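PDB 7NED: urocanate hydratase from Paenibacillus sp. Soil724D2, which probably catalyses the hydration of thiourocanate in bacterial ergothioneine catabolism, with NAD+ as cofactor, and can also hold urocanate in its substrate pocket. Local coordinates for residues Arg507-Thr510 with Thr511-Asp515; Ala355-Glu359 with Leu360-His364; Ser375-Glu378 with Val379-Asn382; Glu64-Glu67 with Asp68-Leu71. One frame throughout, in Å; residues are numbered along the deposited sequence.

Interaction 1: residues Arg507-Thr510 with Thr511-Asp515; sequences RLET and TLNND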
loop_
_atom_site.group_PDB
_atom_site.type_symbol
_atom_site.label_atom_id
_atom_site.label_comp_id
_atom_site.label_asym_id
_atom_site.label_seq_id
_atom_site.Cartn_x
_atom_site.Cartn_y
_atom_site.Cartn_z
ATOM N N ARG A 507 11.361 12.348 -18.589
ATOM C CA ARG A 507 10.586 11.354 -17.843
ATOM C C ARG A 507 11.400 10.084 -17.616
ATOM O O ARG A 507 11.425 9.523 -16.505
ATOM C CB ARG A 507 9.291 11.042 -18.594
ATOM C CG ARG A 507 8.381 12.293 -18.765
ATOM C CD ARG A 507 6.967 11.946 -19.312
ATOM N NE ARG A 507 7.015 11.239 -20.594
ATOM C CZ ARG A 507 6.955 9.916 -20.694
ATOM N NH1 ARG A 507 6.847 9.187 -19.577
ATOM N NH2 ARG A 507 7.007 9.327 -21.906
ATOM N N LEU A 508 12.061 9.605 -18.678
ATOM C CA LEU A 508 12.800 8.349 -18.599
ATOM C C LEU A 508 13.956 8.468 -17.624
ATOM O O LEU A 508 14.203 7.567 -16.818
ATOM C CB LEU A 508 13.328 7.968 -19.979
ATOM C CG LEU A 508 12.276 7.647 -21.025
ATOM C CD1 LEU A 508 12.986 7.610 -22.374
ATOM C CD2 LEU A 508 11.719 6.274 -20.696
ATOM N N GLU A 509 14.719 9.553 -17.736
ATOM C CA GLU A 509 15.835 9.784 -16.832
ATOM C C GLU A 509 15.367 9.849 -15.389
ATOM O O GLU A 509 15.978 9.238 -14.501
ATOM C CB GLU A 509 16.525 11.093 -17.216
ATOM C CG GLU A 509 17.879 11.324 -16.578
ATOM C CD GLU A 509 18.439 12.674 -17.009
ATOM O OE1 GLU A 509 17.909 13.703 -16.567
ATOM O OE2 GLU A 509 19.345 12.721 -17.838
ATOM N N THR A 510 14.308 10.643 -15.139
ATOM C CA THR A 510 13.868 10.906 -13.765
ATOM C C THR A 510 13.346 9.637 -13.134
ATOM O O THR A 510 13.766 9.271 -12.032
ATOM C CB THR A 510 12.807 12.008 -13.731
ATOM O OG1 THR A 510 13.310 13.171 -14.432
ATOM C CG2 THR A 510 12.399 12.381 -12.260
ATOM N N THR A 511 12.462 8.924 -13.849
ATOM C CA THR A 511 11.894 7.689 -13.322
ATOM C C THR A 511 12.948 6.612 -13.126
ATOM O O THR A 511 12.984 5.954 -12.079
ATOM C CB THR A 511 10.790 7.164 -14.242
ATOM O OG1 THR A 511 9.642 8.005 -14.104
ATOM C CG2 THR A 511 10.395 5.773 -13.828
ATOM N N LEU A 512 13.791 6.376 -14.136
ATOM C CA LEU A 512 14.714 5.253 -14.026
ATOM C C LEU A 512 15.777 5.514 -12.946
ATOM O O LEU A 512 16.122 4.611 -12.176
ATOM C CB LEU A 512 15.342 4.953 -15.406
ATOM C CG LEU A 512 14.300 4.358 -16.391
ATOM C CD1 LEU A 512 14.819 4.271 -17.854
ATOM C CD2 LEU A 512 13.787 2.970 -15.925
ATOM N N ASN A 513 16.312 6.737 -12.859
ATOM C CA ASN A 513 17.267 7.001 -11.775
ATOM C C ASN A 513 16.625 6.786 -10.399
ATOM O O ASN A 513 17.287 6.330 -9.465
ATOM C CB ASN A 513 17.804 8.422 -11.849
ATOM C CG ASN A 513 18.804 8.626 -12.955
ATOM O OD1 ASN A 513 19.427 7.680 -13.467
ATOM N ND2 ASN A 513 19.019 9.894 -13.288
ATOM N N ASN A 514 15.349 7.135 -10.243
ATOM C CA ASN A 514 14.707 6.972 -8.929
ATOM C C ASN A 514 14.183 5.564 -8.703
ATOM O O ASN A 514 14.084 5.115 -7.551
ATOM C CB ASN A 514 13.544 7.975 -8.767
ATOM C CG ASN A 514 14.022 9.402 -8.742
ATOM O OD1 ASN A 514 15.228 9.636 -8.615
ATOM N ND2 ASN A 514 13.104 10.368 -8.929
ATOM N N ASP A 515 13.823 4.860 -9.773
ATOM C CA ASP A 515 13.375 3.484 -9.616
ATOM C C ASP A 515 14.525 2.612 -9.135
ATOM O O ASP A 515 14.373 1.853 -8.172
ATOM C CB ASP A 515 12.795 2.977 -10.929
ATOM C CG ASP A 515 12.039 1.664 -10.771
ATOM O OD1 ASP A 515 11.196 1.539 -9.854
ATOM O OD2 ASP A 515 12.281 0.740 -11.589
#

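Interaction 2: residues Ala355-Glu359 with Leu360-His364; sequences ALSGE and LSDIH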
loop_
_atom_site.group_PDB
_atom_site.type_symbol
_atom_site.label_atom_id
_atom_site.label_comp_id
_atom_site.label_asym_id
_atom_site.label_seq_id
_atom_site.Cartn_x
_atom_site.Cartn_y
_atom_site.Cartn_z
ATOM N N ALA A 355 9.168 -3.771 -28.382
ATOM C CA ALA A 355 9.114 -3.024 -29.640
ATOM C C ALA A 355 7.646 -2.876 -30.033
ATOM O O ALA A 355 7.055 -3.782 -30.615
ATOM C CB ALA A 355 9.903 -3.753 -30.724
ATOM N N LEU A 356 7.040 -1.738 -29.695
ATOM C CA LEU A 356 5.619 -1.540 -29.962
ATOM C C LEU A 356 5.294 -1.542 -31.454
ATOM O O LEU A 356 4.136 -1.789 -31.835
ATOM C CB LEU A 356 5.174 -0.228 -29.332
ATOM C CG LEU A 356 5.365 -0.239 -27.812
ATOM C CD1 LEU A 356 5.480 1.190 -27.252
ATOM C CD2 LEU A 356 4.232 -0.987 -27.126
ATOM N N SER A 357 6.282 -1.260 -32.308
ATOM C CA SER A 357 6.016 -1.351 -33.746
ATOM C C SER A 357 5.667 -2.772 -34.169
ATOM O O SER A 357 5.010 -2.966 -35.203
ATOM C CB SER A 357 7.218 -0.848 -34.537
ATOM O OG SER A 357 8.338 -1.729 -34.416
ATOM N N GLY A 358 6.070 -3.761 -33.382
ATOM C CA GLY A 358 5.971 -5.150 -33.767
ATOM C C GLY A 358 7.145 -5.661 -34.566
ATOM O O GLY A 358 7.138 -6.841 -34.937
ATOM N N GLU A 359 8.154 -4.825 -34.829
ATOM C CA GLU A 359 9.290 -5.195 -35.680
ATOM C C GLU A 359 10.429 -5.755 -34.834
ATOM O O GLU A 359 10.992 -5.053 -33.986
ATOM C CB GLU A 359 9.795 -3.997 -36.496
ATOM C CG GLU A 359 8.820 -3.514 -37.559
ATOM C CD GLU A 359 8.540 -4.627 -38.571
ATOM O OE1 GLU A 359 9.510 -5.106 -39.186
ATOM O OE2 GLU A 359 7.376 -5.059 -38.700
ATOM N N LEU A 360 10.798 -7.006 -35.110
ATOM C CA LEU A 360 11.939 -7.619 -34.436
ATOM C C LEU A 360 13.230 -6.854 -34.704
ATOM O O LEU A 360 14.152 -6.864 -33.872
ATOM C CB LEU A 360 12.052 -9.075 -34.890
ATOM C CG LEU A 360 13.262 -9.873 -34.406
ATOM C CD1 LEU A 360 13.184 -9.987 -32.852
ATOM C CD2 LEU A 360 13.192 -11.222 -35.064
ATOM N N SER A 361 13.325 -6.193 -35.864
ATOM C CA SER A 361 14.532 -5.430 -36.169
ATOM C C SER A 361 14.776 -4.358 -35.126
ATOM O O SER A 361 15.935 -3.984 -34.865
ATOM C CB SER A 361 14.436 -4.799 -37.559
ATOM O OG SER A 361 13.294 -3.976 -37.702
ATOM N N ASP A 362 13.703 -3.852 -34.519
ATOM C CA ASP A 362 13.864 -2.866 -33.446
ATOM C C ASP A 362 14.592 -3.475 -32.252
ATOM O O ASP A 362 15.567 -2.906 -31.743
ATOM C CB ASP A 362 12.503 -2.321 -33.016
ATOM C CG ASP A 362 11.956 -1.267 -33.966
ATOM O OD1 ASP A 362 12.667 -0.887 -34.927
ATOM O OD2 ASP A 362 10.797 -0.815 -33.742
ATOM N N ILE A 363 14.154 -4.657 -31.808
ATOM C CA ILE A 363 14.869 -5.333 -30.726
ATOM C C ILE A 363 16.313 -5.576 -31.135
ATOM O O ILE A 363 17.241 -5.324 -30.362
ATOM C CB ILE A 363 14.145 -6.645 -30.339
ATOM C CG1 ILE A 363 12.760 -6.328 -29.768
ATOM C CG2 ILE A 363 14.970 -7.493 -29.321
ATOM C CD1 ILE A 363 12.766 -5.444 -28.481
ATOM N N HIS A 364 16.540 -6.030 -32.382
ATOM C CA HIS A 364 17.906 -6.369 -32.780
ATOM C C HIS A 364 18.801 -5.136 -32.826
ATOM O O HIS A 364 19.990 -5.209 -32.479
ATOM C CB HIS A 364 17.892 -7.103 -34.124
ATOM C CG HIS A 364 17.413 -8.520 -34.013
ATOM N ND1 HIS A 364 17.067 -9.288 -35.107
ATOM C CD2 HIS A 364 17.250 -9.319 -32.928
ATOM C CE1 HIS A 364 16.702 -10.493 -34.702
ATOM N NE2 HIS A 364 16.801 -10.540 -33.384
HETATM O O HOH W 1 8.936 -0.482 -31.709
HETATM O O HOH W 2 9.008 -8.687 -36.777
HETATM O O HOH W 3 11.609 -6.771 -38.149
HETATM O O HOH W 4 11.588 -3.421 -39.842
#

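Interaction 3: residues Ser375-Glu378 with Val379-Asn382; sequences SDNE and VIAN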
loop_
_atom_site.group_PDB
_atom_site.type_symbol
_atom_site.label_atom_id
_atom_site.label_comp_id
_atom_site.label_asym_id
_atom_site.label_seq_id
_atom_site.Cartn_x
_atom_site.Cartn_y
_atom_site.Cartn_z
ATOM N N SER A 375 30.109 -2.749 -23.509
ATOM C CA SER A 375 31.014 -3.860 -23.822
ATOM C C SER A 375 31.940 -4.215 -22.668
ATOM O O SER A 375 32.416 -5.352 -22.610
ATOM C CB SER A 375 31.844 -3.546 -25.076
ATOM O OG SER A 375 32.626 -2.367 -24.913
ATOM N N ASP A 376 32.166 -3.300 -21.715
ATOM C CA ASP A 376 32.931 -3.640 -20.520
ATOM C C ASP A 376 32.119 -4.480 -19.537
ATOM O O ASP A 376 32.682 -4.998 -18.560
ATOM C CB ASP A 376 33.412 -2.352 -19.861
ATOM C CG ASP A 376 32.253 -1.417 -19.522
ATOM O OD1 ASP A 376 31.902 -1.295 -18.325
ATOM O OD2 ASP A 376 31.633 -0.872 -20.469
ATOM N N ASN A 377 30.819 -4.641 -19.789
ATOM C CA ASN A 377 29.920 -5.396 -18.922
ATOM C C ASN A 377 29.768 -6.754 -19.575
ATOM O O ASN A 377 28.911 -6.954 -20.433
ATOM C CB ASN A 377 28.576 -4.688 -18.780
ATOM C CG ASN A 377 27.617 -5.445 -17.911
ATOM O OD1 ASN A 377 27.747 -6.657 -17.720
ATOM N ND2 ASN A 377 26.645 -4.732 -17.357
ATOM N N GLU A 378 30.656 -7.686 -19.218
ATOM C CA GLU A 378 30.655 -8.944 -19.939
ATOM C C GLU A 378 29.412 -9.768 -19.624
ATOM O O GLU A 378 29.004 -10.608 -20.440
ATOM C CB GLU A 378 31.940 -9.717 -19.633
ATOM C CG GLU A 378 33.107 -9.255 -20.492
ATOM C CD GLU A 378 34.460 -9.823 -20.053
ATOM O OE1 GLU A 378 34.528 -11.021 -19.694
ATOM O OE2 GLU A 378 35.462 -9.071 -20.077
ATOM N N VAL A 379 28.780 -9.525 -18.474
ATOM C CA VAL A 379 27.577 -10.271 -18.121
ATOM C C VAL A 379 26.442 -9.936 -19.078
ATOM O O VAL A 379 25.866 -10.830 -19.712
ATOM C CB VAL A 379 27.188 -10.006 -16.661
ATOM C CG1 VAL A 379 25.943 -10.796 -16.295
ATOM C CG2 VAL A 379 28.340 -10.414 -15.771
ATOM N N ILE A 380 26.085 -8.651 -19.179
ATOM C CA ILE A 380 25.016 -8.288 -20.100
ATOM C C ILE A 380 25.399 -8.620 -21.530
ATOM O O ILE A 380 24.538 -9.005 -22.334
ATOM C CB ILE A 380 24.592 -6.811 -19.958
ATOM C CG1 ILE A 380 23.258 -6.605 -20.704
ATOM C CG2 ILE A 380 25.612 -5.818 -20.546
ATOM C CD1 ILE A 380 22.062 -7.380 -20.117
ATOM N N ALA A 381 26.684 -8.475 -21.881
ATOM C CA ALA A 381 27.114 -8.790 -23.251
ATOM C C ALA A 381 26.897 -10.260 -23.573
ATOM O O ALA A 381 26.361 -10.606 -24.632
ATOM C CB ALA A 381 28.585 -8.413 -23.445
ATOM N N ASN A 382 27.306 -11.141 -22.664
ATOM C CA ASN A 382 27.001 -12.563 -22.796
ATOM C C ASN A 382 25.501 -12.796 -22.917
ATOM O O ASN A 382 25.049 -13.536 -23.796
ATOM C CB ASN A 382 27.564 -13.328 -21.592
ATOM C CG ASN A 382 27.106 -14.798 -21.545
ATOM O OD1 ASN A 382 26.349 -15.213 -20.624
ATOM N ND2 ASN A 382 27.531 -15.585 -22.537
#

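Interaction 4: residues Glu64-Glu67 with Asp68-Leu71; sequences ELEE and DETL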
loop_
_atom_site.group_PDB
_atom_site.type_symbol
_atom_site.label_atom_id
_atom_site.label_comp_id
_atom_site.label_asym_id
_atom_site.label_seq_id
_atom_site.Cartn_x
_atom_site.Cartn_y
_atom_site.Cartn_z
ATOM N N GLU A 64 -9.321 7.325 -26.003
ATOM C CA GLU A 64 -9.693 8.721 -25.883
ATOM C C GLU A 64 -8.924 9.545 -24.832
ATOM O O GLU A 64 -9.085 10.702 -24.742
ATOM C CB GLU A 64 -11.183 8.849 -25.636
ATOM C CG GLU A 64 -12.031 8.238 -26.740
ATOM C CD GLU A 64 -13.444 8.056 -26.321
ATOM O OE1 GLU A 64 -13.919 8.855 -25.521
ATOM O OE2 GLU A 64 -14.081 7.079 -26.724
ATOM N N LEU A 65 -8.085 8.895 -24.059
ATOM C CA LEU A 65 -7.336 9.559 -23.025
ATOM C C LEU A 65 -6.317 10.581 -23.531
ATOM O O LEU A 65 -5.582 10.306 -24.388
ATOM C CB LEU A 65 -6.605 8.525 -22.168
ATOM C CG LEU A 65 -5.991 8.905 -20.830
ATOM C CD1 LEU A 65 -7.069 9.107 -19.789
ATOM C CD2 LEU A 65 -5.061 7.796 -20.413
ATOM N N GLU A 66 -6.336 11.754 -22.946
ATOM C CA GLU A 66 -5.374 12.786 -23.275
ATOM C C GLU A 66 -4.134 12.629 -22.419
ATOM O O GLU A 66 -4.164 12.030 -21.343
ATOM C CB GLU A 66 -5.977 14.182 -23.075
ATOM C CG GLU A 66 -7.296 14.360 -23.791
ATOM C CD GLU A 66 -7.114 14.761 -25.241
ATOM O OE1 GLU A 66 -5.946 14.922 -25.697
ATOM O OE2 GLU A 66 -8.143 14.931 -25.930
ATOM N N GLU A 67 -3.036 13.214 -22.900
ATOM C CA GLU A 67 -1.758 13.125 -22.209
ATOM C C GLU A 67 -1.790 13.750 -20.818
ATOM O O GLU A 67 -0.974 13.375 -19.960
ATOM C CB GLU A 67 -0.679 13.793 -23.061
ATOM C CG GLU A 67 0.717 13.316 -22.789
ATOM C CD GLU A 67 1.732 14.073 -23.636
ATOM O OE1 GLU A 67 2.901 13.644 -23.721
ATOM O OE2 GLU A 67 1.332 15.092 -24.256
ATOM N N ASP A 68 -2.687 14.697 -20.571
ATOM C CA ASP A 68 -2.770 15.353 -19.271
ATOM C C ASP A 68 -3.844 14.754 -18.377
ATOM O O ASP A 68 -4.289 15.400 -17.423
ATOM C CB ASP A 68 -3.005 16.855 -19.443
ATOM C CG ASP A 68 -4.305 17.178 -20.125
ATOM O OD1 ASP A 68 -5.027 16.270 -20.594
ATOM O OD2 ASP A 68 -4.603 18.387 -20.202
ATOM N N GLU A 69 -4.234 13.517 -18.624
ATOM C CA GLU A 69 -5.234 12.842 -17.820
ATOM C C GLU A 69 -4.639 11.590 -17.204
ATOM O O GLU A 69 -3.609 11.055 -17.663
ATOM C CB GLU A 69 -6.470 12.473 -18.656
ATOM C CG GLU A 69 -7.182 13.754 -19.172
ATOM C CD GLU A 69 -8.346 13.465 -20.101
ATOM O OE1 GLU A 69 -8.376 12.374 -20.741
ATOM O OE2 GLU A 69 -9.240 14.348 -20.204
ATOM N N THR A 70 -5.294 11.130 -16.144
ATOM C CA THR A 70 -4.926 9.868 -15.522
ATOM C C THR A 70 -6.172 9.002 -15.392
ATOM O O THR A 70 -7.187 9.426 -14.822
ATOM C CB THR A 70 -4.286 10.087 -14.148
ATOM O OG1 THR A 70 -3.124 10.912 -14.298
ATOM C CG2 THR A 70 -3.911 8.737 -13.506
ATOM N N LEU A 71 -6.079 7.785 -15.909
ATOM C CA LEU A 71 -7.068 6.739 -15.695
ATOM C C LEU A 71 -6.738 5.979 -14.415
ATOM O O LEU A 71 -5.611 5.513 -14.230
ATOM C CB LEU A 71 -7.086 5.775 -16.894
ATOM C CG LEU A 71 -7.741 4.391 -16.727
ATOM C CD1 LEU A 71 -9.251 4.518 -16.388
ATOM C CD2 LEU A 71 -7.543 3.533 -17.973
HETATM O O HOH W 5 -10.380 11.389 -21.900
#

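Interaction 1: residues Arg507-Thr510 with Thr511-Asp515
Thr-511 N donates to Arg-507 O over 2.9 Å. This is an i to i+4 bond of the alpha helix 502-525, and three more follow it. Leu-512 N bonds to Leu-508 O, Asn-513 N to Glu-509 O and Asn-514 N to Thr-510 O. The last is the longest of the four, at 3.2 Å.

Side chains one turn apart lie alongside each other. Glu-509 and Asn-513 run side by side, and their carboxylate and amide planes are only 7° apart. Asn-513 ND2 lies 3.8 Å from Glu-509 CG. The other end of that amide, OD1, is bonded to Thr-409, on the neighbouring helix 407-420. Leu-512 curls back along the helix, its CG 3.2 Å from Leu-508 O. Both leucines also pack on Leu-496 of strand 490-498.

Arg-507 makes a salt bridge to Asp-474, and Thr-511 OG1 bonds to Ser-471 O. Asn-514 ND2 bonds to Ser-471 OG and to Lys-83 O of the second subunit, so this turn lies at the dimer interface. The CG2 methyl of Thr-510 is anti to its own N and faces Asn-514, reaching ND2 at 4.0 Å.

Interaction 2: residues Ala355-Glu359 with Leu360-His364
Ser-357 OG donates to Asp-362 OD2 over 2.7 Å, and this bond marks the tight side of the contact. The hydroxyl meets the carboxylate from above its plane, 48° out of it. The same OG accepts from Glu-359 N at 3.1 Å, so two bonds fix its rotation. It sits between the backbone N and the carbonyl carbon (chi1 69°), from where it can serve both partners.

Beside it, Ala-355 CB packs on Asp-362 CB at 3.8 Å. Ile-363 closes in from the next position, its CG1 4.0 Å from Ala-355 CB. Asp-362 is held at its other oxygen as well, since OD1 accepts from Gln-425 N. Its backbone N bonds to Glu-359 O at 3.0 Å, with the donor well above the carbonyl plane.

The looser side is at Glu-359 and Ser-361, which are exposed. Here the direct side-chain approach is slight, and waters fill in. Water 3 links Glu-359 OE1 to Ser-361 N, and water 4 lies 2.8 Å from Ser-361 OG while donating to the same OE1. The bend of Glu-359 at chi2 brings its carboxylate to these waters.

The chain thus leaves strand 351-355 through a type I beta turn from Ala-355 to Gly-358. It then enters helix 360-373 by way of an ST turn at Ser-357.

Interaction 3: residues Ser375-Glu378 with Val379-Asn382
Asn-377 OD1 accepts from Ile-380 N at 3.0 Å, an almost straight bond with an N-H...O angle of 170°. It is the N-cap bond of helix 378-390. The donor stands above the amide plane, 57° out of it. With CG anti to the backbone N (chi1 179°), the amide folds forward over the first turn.

The same amide is packed against Ile-380. Its CG lies 3.3 Å from Ile-380 CG2, a tight approach, and ND2 is 3.5 Å from that methyl. The two side chains cross obliquely. Ile-380 CG2 sits between its backbone N and carbonyl carbon, and this turns the methyl back toward the cap. The isoleucine therefore both donates from its N and covers the capping group.

The next shell is backbone. Asn-377 O accepts from Ala-381 N at 3.1 Å, so the cap residue uses both its side chain and its carbonyl. Glu-378 O accepts from Asn-382 N at 2.8 Å and carries the helical pattern on by one residue.

Farther out, Ile-380 rests on Phe-374, in the link from helix 360-373, and on Phe-403. Asn-382 points its amide away from the cap and bonds through OD1 to Tyr-140 OH, on helix 133-150. At the cap itself, the Ala-381 methyl CB comes to 3.4 Å from Asn-377 O.

Interaction 4: residues Glu64-Glu67 with Asp68-Leu71
The Glu-69 carboxylate has Glu-66 over one face. Glu-66 N donates to Glu-69 OE1 at 3.1 Å from above the plane, with an N-H...O angle of 176°, and this bond straps a type I beta turn from Glu-66 to Glu-69. Glu-66 CB and CG lie over the same face, with CB 3.9 Å from Glu-69 CD. Leu-65 CD1 approaches at the OE1 end, displaced toward the other face. At the edge, water 5 sits near the plane beside OE1 and donates to Glu-64 O. The Glu-66 and Glu-69 carboxylates are 79° apart.

The turn leads from helix 52-64 into strand 69-74. Its own bond is Glu-69 N to Glu-66 O, also 3.1 Å.

Glu-69 is extended beyond CG, which lets OE1 reach back to Glu-66 N. Its OE2 forms a salt bridge to Arg-541 of the second subunit. The acidic turn has other counter-charges: Glu-66 pairs with Lys-15 and Glu-67 with Arg-18. These cations probably offset the repulsion among neighbouring carboxylates.

Leu-65 and Glu-69 run alongside in opposite senses. Leu-65 also packs on Ile-81 of strand 77-83. Its CD1 touches Glu-69 CB at 3.6 Å and reaches Leu-71 CB at 4.4 Å.

How the interactions relate
Along the chain the order is interaction 4, 2, 3, 1. Interaction 4 lies in the urocanase N-terminal domain, the others in the C-terminal domain. Strand 69-74, which interaction 4 opens, and strand 351-355, from whose end interaction 2 starts, belong to the same mixed sheet, so residues of both domains build it. Interactions 2 and 3 lead into two successive helices, 360-373 and 378-390, with centres about 22 Å apart. Interactions 3 and 4 are farthest apart, about 39 Å between centres. Interactions 1 and 4 come within about 6 Å at their nearest atoms without touching. Both meet the second subunit, so together they help form the dimer interface.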